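Local coordinates for protein PHOX (Pseudomonas fluorescens, PDB 4A9V) that probably hydrolyses phosphate monoesters as an alkaline phosphatase, using a cofactor of iron and calcium ions held in a beta-propeller fold, at residues G322-D330 and Q342-H350. Numbering follows the deposited sequence.
Sequences GTLYVARFD and QGQWIELTH. With EDO (1,2-ethanediol), chain H.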
ATOM      1  N   GLY A 322      15.770 -16.661  -2.807  1.00  8.99           N
ATOM      2  CA  GLY A 322      14.990 -16.699  -4.032  1.00  9.21           C
ATOM      3  C   GLY A 322      15.521 -15.708  -5.036  1.00  9.46           C
ATOM      4  O   GLY A 322      16.721 -15.455  -5.088  1.00 11.73           O
ATOM      5  N   THR A 323      14.653 -15.322  -5.960  1.00  8.75           N
ATOM      6  CA  THR A 323      15.040 -14.492  -7.085  1.00  8.42           C
ATOM      7  C   THR A 323      14.060 -13.336  -7.229  1.00  7.64           C
ATOM      8  O   THR A 323      12.848 -13.544  -7.243  1.00  8.30           O
ATOM      9  CB  THR A 323      15.053 -15.296  -8.396  1.00  9.92           C
ATOM     10  OG1 THR A 323      15.783 -16.514  -8.205  1.00 11.95           O
ATOM     11  CG2 THR A 323      15.693 -14.491  -9.507  1.00 10.43           C
ATOM     12  N   LEU A 324      14.613 -12.131  -7.366  1.00  7.55           N
ATOM     13  CA  LEU A 324      13.840 -10.920  -7.657  1.00  7.74           C
ATOM     14  C   LEU A 324      13.915 -10.603  -9.143  1.00  8.07           C
ATOM     15  O   LEU A 324      14.994 -10.631  -9.735  1.00  9.33           O
ATOM     16  CB  LEU A 324      14.385  -9.751  -6.831  1.00  8.14           C
ATOM     17  CG  LEU A 324      13.621  -8.431  -6.938  1.00  7.97           C
ATOM     18  CD1 LEU A 324      12.224  -8.546  -6.350  1.00  8.08           C
ATOM     19  CD2 LEU A 324      14.409  -7.327  -6.257  1.00  9.27           C
ATOM     20  N   TYR A 325      12.745 -10.371  -9.735  1.00  7.62           N
ATOM     21  CA  TYR A 325      12.592 -10.025 -11.144  1.00  7.42           C
ATOM     22  C   TYR A 325      11.945  -8.655 -11.265  1.00  7.36           C
ATOM     23  O   TYR A 325      11.249  -8.200 -10.362  1.00  7.42           O
ATOM     24  CB  TYR A 325      11.686 -11.041 -11.839  1.00  7.49           C
ATOM     25  CG  TYR A 325      12.183 -12.466 -11.799  1.00  8.76           C
ATOM     26  CD1 TYR A 325      11.865 -13.311 -10.738  1.00  8.43           C
ATOM     27  CD2 TYR A 325      12.873 -13.004 -12.873  1.00  9.42           C
ATOM     28  CE1 TYR A 325      12.271 -14.633 -10.730  1.00 10.01           C
ATOM     29  CE2 TYR A 325      13.296 -14.318 -12.868  1.00 10.42           C
ATOM     30  CZ  TYR A 325      13.008 -15.122 -11.787  1.00 10.65           C
ATOM     31  OH  TYR A 325      13.445 -16.427 -11.764  1.00 13.51           O
ATOM     32  N   VAL A 326      12.068  -8.071 -12.453  1.00  7.68           N
ATOM     33  CA  VAL A 326      11.388  -6.829 -12.788  1.00  7.31           C
ATOM     34  C   VAL A 326      10.751  -6.973 -14.175  1.00  6.99           C
ATOM     35  O   VAL A 326      11.227  -7.752 -15.001  1.00  7.39           O
ATOM     36  CB  VAL A 326      12.363  -5.635 -12.722  1.00  7.27           C
ATOM     37  CG1 VAL A 326      13.392  -5.692 -13.845  1.00  7.77           C
ATOM     38  CG2 VAL A 326      11.601  -4.317 -12.723  1.00  7.38           C
ATOM     39  N   ALA A 327       9.642  -6.273 -14.403  1.00  6.86           N
ATOM     40  CA  ALA A 327       8.848  -6.455 -15.612  1.00  6.84           C
ATOM     41  C   ALA A 327       9.298  -5.574 -16.770  1.00  7.27           C
ATOM     42  O   ALA A 327       9.575  -4.379 -16.596  1.00  7.12           O
ATOM     43  CB  ALA A 327       7.377  -6.199 -15.321  1.00  6.72           C
ATOM     44  N   ARG A 328       9.188  -6.143 -17.970  1.00  7.19           N
ATOM     45  CA  ARG A 328       9.160  -5.382 -19.213  1.00  7.85           C
ATOM     46  C   ARG A 328       7.862  -5.719 -19.942  1.00  8.30           C
ATOM     47  O   ARG A 328       7.406  -6.858 -19.908  1.00 10.96           O
ATOM     48  CB  ARG A 328      10.376  -5.725 -20.087  1.00  8.95           C
ATOM     49  CG  ARG A 328      10.541  -4.808 -21.291  1.00  9.61           C
ATOM     50  CD  ARG A 328      11.644  -5.266 -22.230  1.00 11.30           C
ATOM     51  NE  ARG A 328      12.960  -5.195 -21.613  1.00 10.30           N
ATOM     52  CZ  ARG A 328      14.053  -5.730 -22.143  1.00 11.94           C
ATOM     53  NH1 ARG A 328      13.961  -6.437 -23.258  1.00 13.95           N
ATOM     54  NH2 ARG A 328      15.219  -5.628 -21.525  1.00 13.38           N
ATOM     55  N   PHE A 329       7.209  -4.705 -20.496  1.00  7.81           N
ATOM     56  CA  PHE A 329       5.965  -4.876 -21.239  1.00  8.05           C
ATOM     57  C   PHE A 329       6.209  -4.429 -22.667  1.00  8.23           C
ATOM     58  O   PHE A 329       6.793  -3.358 -22.883  1.00 10.07           O
ATOM     59  CB  PHE A 329       4.861  -3.999 -20.647  1.00  8.18           C
ATOM     60  CG  PHE A 329       4.509  -4.332 -19.222  1.00  8.28           C
ATOM     61  CD1 PHE A 329       5.209  -3.752 -18.175  1.00  7.62           C
ATOM     62  CD2 PHE A 329       3.481  -5.212 -18.920  1.00  8.42           C
ATOM     63  CE1 PHE A 329       4.931  -4.079 -16.861  1.00  7.95           C
ATOM     64  CE2 PHE A 329       3.199  -5.535 -17.601  1.00  9.33           C
ATOM     65  CZ  PHE A 329       3.959  -5.007 -16.574  1.00  8.60           C
ATOM     66  N   ASP A 330       5.734  -5.204 -23.637  1.00  8.24           N
ATOM     67  CA  ASP A 330       5.840  -4.800 -25.028  1.00  8.69           C
ATOM     68  C   ASP A 330       4.813  -3.735 -25.392  1.00 10.18           C
ATOM     69  O   ASP A 330       4.093  -3.223 -24.539  1.00 10.42           O
ATOM     70  CB  ASP A 330       5.793  -6.020 -25.967  1.00  9.00           C
ATOM     71  CG  ASP A 330       4.393  -6.609 -26.156  1.00  9.80           C
ATOM     72  OD1 ASP A 330       3.376  -5.999 -25.762  1.00 10.10           O
ATOM     73  OD2 ASP A 330       4.324  -7.685 -26.786  1.00 11.42           O
ATOM     74  N   GLN A 342       2.211  -8.703 -24.722  1.00  7.87           N
ATOM     75  CA  GLN A 342       3.016  -9.663 -23.969  1.00  7.57           C
ATOM     76  C   GLN A 342       4.038  -8.911 -23.130  1.00  7.93           C
ATOM     77  O   GLN A 342       4.398  -7.771 -23.431  1.00  8.12           O
ATOM     78  CB  GLN A 342       3.761 -10.609 -24.918  1.00  8.72           C
ATOM     79  CG  GLN A 342       2.856 -11.569 -25.672  1.00 11.54           C
ATOM     80  CD  GLN A 342       2.482 -12.798 -24.858  1.00 11.92           C
ATOM     81  OE1 GLN A 342       1.313 -13.196 -24.814  1.00 15.65           O
ATOM     82  NE2 GLN A 342       3.484 -13.479 -24.327  1.00 11.22           N
ATOM     83  N   GLY A 343       4.532  -9.571 -22.088  1.00  7.36           N
ATOM     84  CA  GLY A 343       5.618  -9.036 -21.293  1.00  7.34           C
ATOM     85  C   GLY A 343       6.455 -10.148 -20.703  1.00  7.01           C
ATOM     86  O   GLY A 343       6.222 -11.334 -20.963  1.00  8.16           O
ATOM     87  N   GLN A 344       7.455  -9.753 -19.927  1.00  7.62           N
ATOM     88  CA  GLN A 344       8.404 -10.695 -19.374  1.00  7.78           C
ATOM     89  C   GLN A 344       8.949 -10.218 -18.043  1.00  7.20           C
ATOM     90  O   GLN A 344       8.930  -9.025 -17.726  1.00  8.33           O
ATOM     91  CB  GLN A 344       9.565 -10.923 -20.339  1.00  8.72           C
ATOM     92  CG  GLN A 344      10.391  -9.683 -20.590  1.00 10.03           C
ATOM     93  CD  GLN A 344      11.446  -9.887 -21.648  1.00 12.90           C
ATOM     94  OE1 GLN A 344      12.418 -10.611 -21.437  1.00 15.52           O
ATOM     95  NE2 GLN A 344      11.298  -9.195 -22.770  1.00 13.65           N
ATOM     96  N   TRP A 345       9.458 -11.184 -17.287  1.00  7.64           N
ATOM     97  CA  TRP A 345      10.185 -10.956 -16.045  1.00  6.95           C
ATOM     98  C   TRP A 345      11.661 -11.129 -16.281  1.00  7.05           C
ATOM     99  O   TRP A 345      12.087 -12.138 -16.866  1.00  9.09           O
ATOM    100  CB  TRP A 345       9.717 -11.969 -14.999  1.00  8.06           C
ATOM    101  CG  TRP A 345       8.280 -11.784 -14.604  1.00  8.29           C
ATOM    102  CD1 TRP A 345       7.202 -12.595 -14.922  1.00  7.99           C
ATOM    103  CD2 TRP A 345       7.713 -10.620 -13.939  1.00  7.32           C
ATOM    104  NE1 TRP A 345       6.032 -12.045 -14.472  1.00  7.90           N
ATOM    105  CE2 TRP A 345       6.279 -10.851 -13.869  1.00  7.12           C
ATOM    106  CE3 TRP A 345       8.244  -9.497 -13.324  1.00  7.51           C
ATOM    107  CZ2 TRP A 345       5.420  -9.939 -13.277  1.00  8.11           C
ATOM    108  CZ3 TRP A 345       7.370  -8.589 -12.730  1.00  8.25           C
ATOM    109  CH2 TRP A 345       5.993  -8.816 -12.693  1.00  8.79           C
ATOM    110  N   ILE A 346      12.455 -10.187 -15.780  1.00  7.34           N
ATOM    111  CA  ILE A 346      13.893 -10.170 -15.993  1.00  8.18           C
ATOM    112  C   ILE A 346      14.589 -10.179 -14.635  1.00  8.60           C
ATOM    113  O   ILE A 346      14.274  -9.386 -13.759  1.00  8.04           O
ATOM    114  CB  ILE A 346      14.323  -8.915 -16.783  1.00  9.12           C
ATOM    115  CG1 ILE A 346      13.575  -8.837 -18.114  1.00 10.86           C
ATOM    116  CG2 ILE A 346      15.827  -8.917 -16.999  1.00 10.91           C
ATOM    117  CD1 ILE A 346      13.772  -7.538 -18.857  1.00 13.64           C
ATOM    118  N   GLU A 347      15.519 -11.110 -14.464  1.00  9.28           N
ATOM    119  CA  GLU A 347      16.162 -11.373 -13.184  1.00  9.48           C
ATOM    120  C   GLU A 347      17.104 -10.243 -12.752  1.00  9.55           C
ATOM    121  O   GLU A 347      17.937  -9.780 -13.536  1.00 11.73           O
ATOM    122  CB  GLU A 347      16.953 -12.666 -13.355  1.00 17.80           C
ATOM    123  CG  GLU A 347      17.573 -13.261 -12.122  1.00 21.24           C
ATOM    124  CD  GLU A 347      18.288 -14.560 -12.442  1.00 19.82           C
ATOM    125  OE1 GLU A 347      17.903 -15.227 -13.433  1.00 26.12           O
ATOM    126  OE2 GLU A 347      18.985 -15.044 -11.550  1.00 21.25           O
ATOM    127  N   LEU A 348      17.039  -9.879 -11.474  1.00  8.55           N
ATOM    128  CA  LEU A 348      17.978  -8.950 -10.871  1.00  8.44           C
ATOM    129  C   LEU A 348      18.951  -9.736 -10.002  1.00  8.65           C
ATOM    130  O   LEU A 348      18.736  -9.943  -8.801  1.00  9.40           O
ATOM    131  CB  LEU A 348      17.226  -7.909 -10.044  1.00  9.38           C
ATOM    132  CG  LEU A 348      16.185  -7.107 -10.829  1.00  8.53           C
ATOM    133  CD1 LEU A 348      15.528  -6.080  -9.922  1.00 10.92           C
ATOM    134  CD2 LEU A 348      16.794  -6.439 -12.051  1.00  9.64           C
ATOM    135  N   THR A 349      20.011 -10.203 -10.650  1.00  9.61           N
ATOM    136  CA  THR A 349      20.972 -11.116 -10.051  1.00 11.10           C
ATOM    137  C   THR A 349      22.373 -10.657 -10.417  1.00 11.63           C
ATOM    138  O   THR A 349      22.694 -10.512 -11.592  1.00 12.89           O
ATOM    139  CB  THR A 349      20.753 -12.546 -10.572  1.00 11.97           C
ATOM    140  OG1 THR A 349      19.481 -13.018 -10.111  1.00 14.09           O
ATOM    141  CG2 THR A 349      21.857 -13.490 -10.092  1.00 16.06           C
ATOM    142  N   HIS A 350      23.205 -10.426  -9.413  1.00 11.82           N
ATOM    143  CA  HIS A 350      24.578 -10.039  -9.659  1.00 13.01           C
ATOM    144  C   HIS A 350      25.253 -11.054 -10.539  1.00 15.13           C
ATOM    145  O   HIS A 350      25.190 -12.255 -10.272  1.00 15.60           O
ATOM    146  CB  HIS A 350      25.324  -9.910  -8.344  1.00 13.44           C
ATOM    147  CG  HIS A 350      26.683  -9.296  -8.489  1.00 14.62           C
ATOM    148  ND1 HIS A 350      27.774 -10.032  -8.765  1.00 20.14           N
ATOM    149  CD2 HIS A 350      27.073  -7.964  -8.586  1.00 16.76           C
ATOM    150  CE1 HIS A 350      28.836  -9.217  -8.895  1.00 21.66           C
ATOM    151  NE2 HIS A 350      28.410  -7.951  -8.758  1.00 19.88           N
TER
HETATM  152  C1  EDO H 901      18.319 -14.304  -2.542  1.00 13.33           C
HETATM  153  O1  EDO H 901      18.557 -15.721  -2.655  1.00 12.33           O
HETATM  154  C2  EDO H 901      19.161 -13.562  -3.576  1.00 13.49           C
HETATM  155  O2  EDO H 901      18.927 -12.146  -3.520  1.00 13.54           O
HETATM  156  O   HOH W   1      17.400 -11.666  -6.991  1.00  9.44           O
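Val326 and Ile346 exchange two backbone hydrogen bonds at the heart of an antiparallel beta hairpin, built from strands 322-329 and 340-347 and lying away from the metal cofactor. The ladder continues on one side, where Arg328 N to Gln344 O and Gln344 N to Arg328 O are both 2.9 Å, and ends past Val326 with Leu348 N giving an almost straight bond (169°) to Leu324 O. On one face, Trp345 suits the small Ala327 opposite it: CB of the alanine sits 3.5 Å from Trp345 CZ3, the methyl being small enough for the six-membered ring to lie against it, and the indole also takes a cation-pi contact from Lys300. Tyr325 is next along, its CB against Trp345 CB at 3.8 Å and the two side chains crossing at about a right angle, while Thr323 CG2 lies over one face of the phenol ring, toward the rim.

The hairpin is part of a larger antiparallel sheet of this beta-propeller: strand 296-303 flanks 322-329 and strand 443-451 flanks 340-347. On the other face, Ile346 CD1 rests over the guanidinium of Arg328, 3.6 Å from NH2, an apolar cover that leaves NE and NH2 to bind the carbonyls of Gly379 and Val378. Val326 CG1 lies 3.9 Å from Leu348 CD2, and Leu324 CD2 meets Leu348 CD1.

At the turn end, Asp330 N binds Gln342 O. Asp330 CG lies between its backbone N and carbonyl carbon (chi1 76°), which brings the carboxylate back to Gln342 N; that N reaches Asp330 OD2 at 3.1 Å from above the carboxylate plane. OD1 also accepts from Gly332 N and Trp446 NE1. With an alanine here, those two donors and Gln342 N would probably lose their shared acceptor group, leaving this end of the hairpin less firmly fixed.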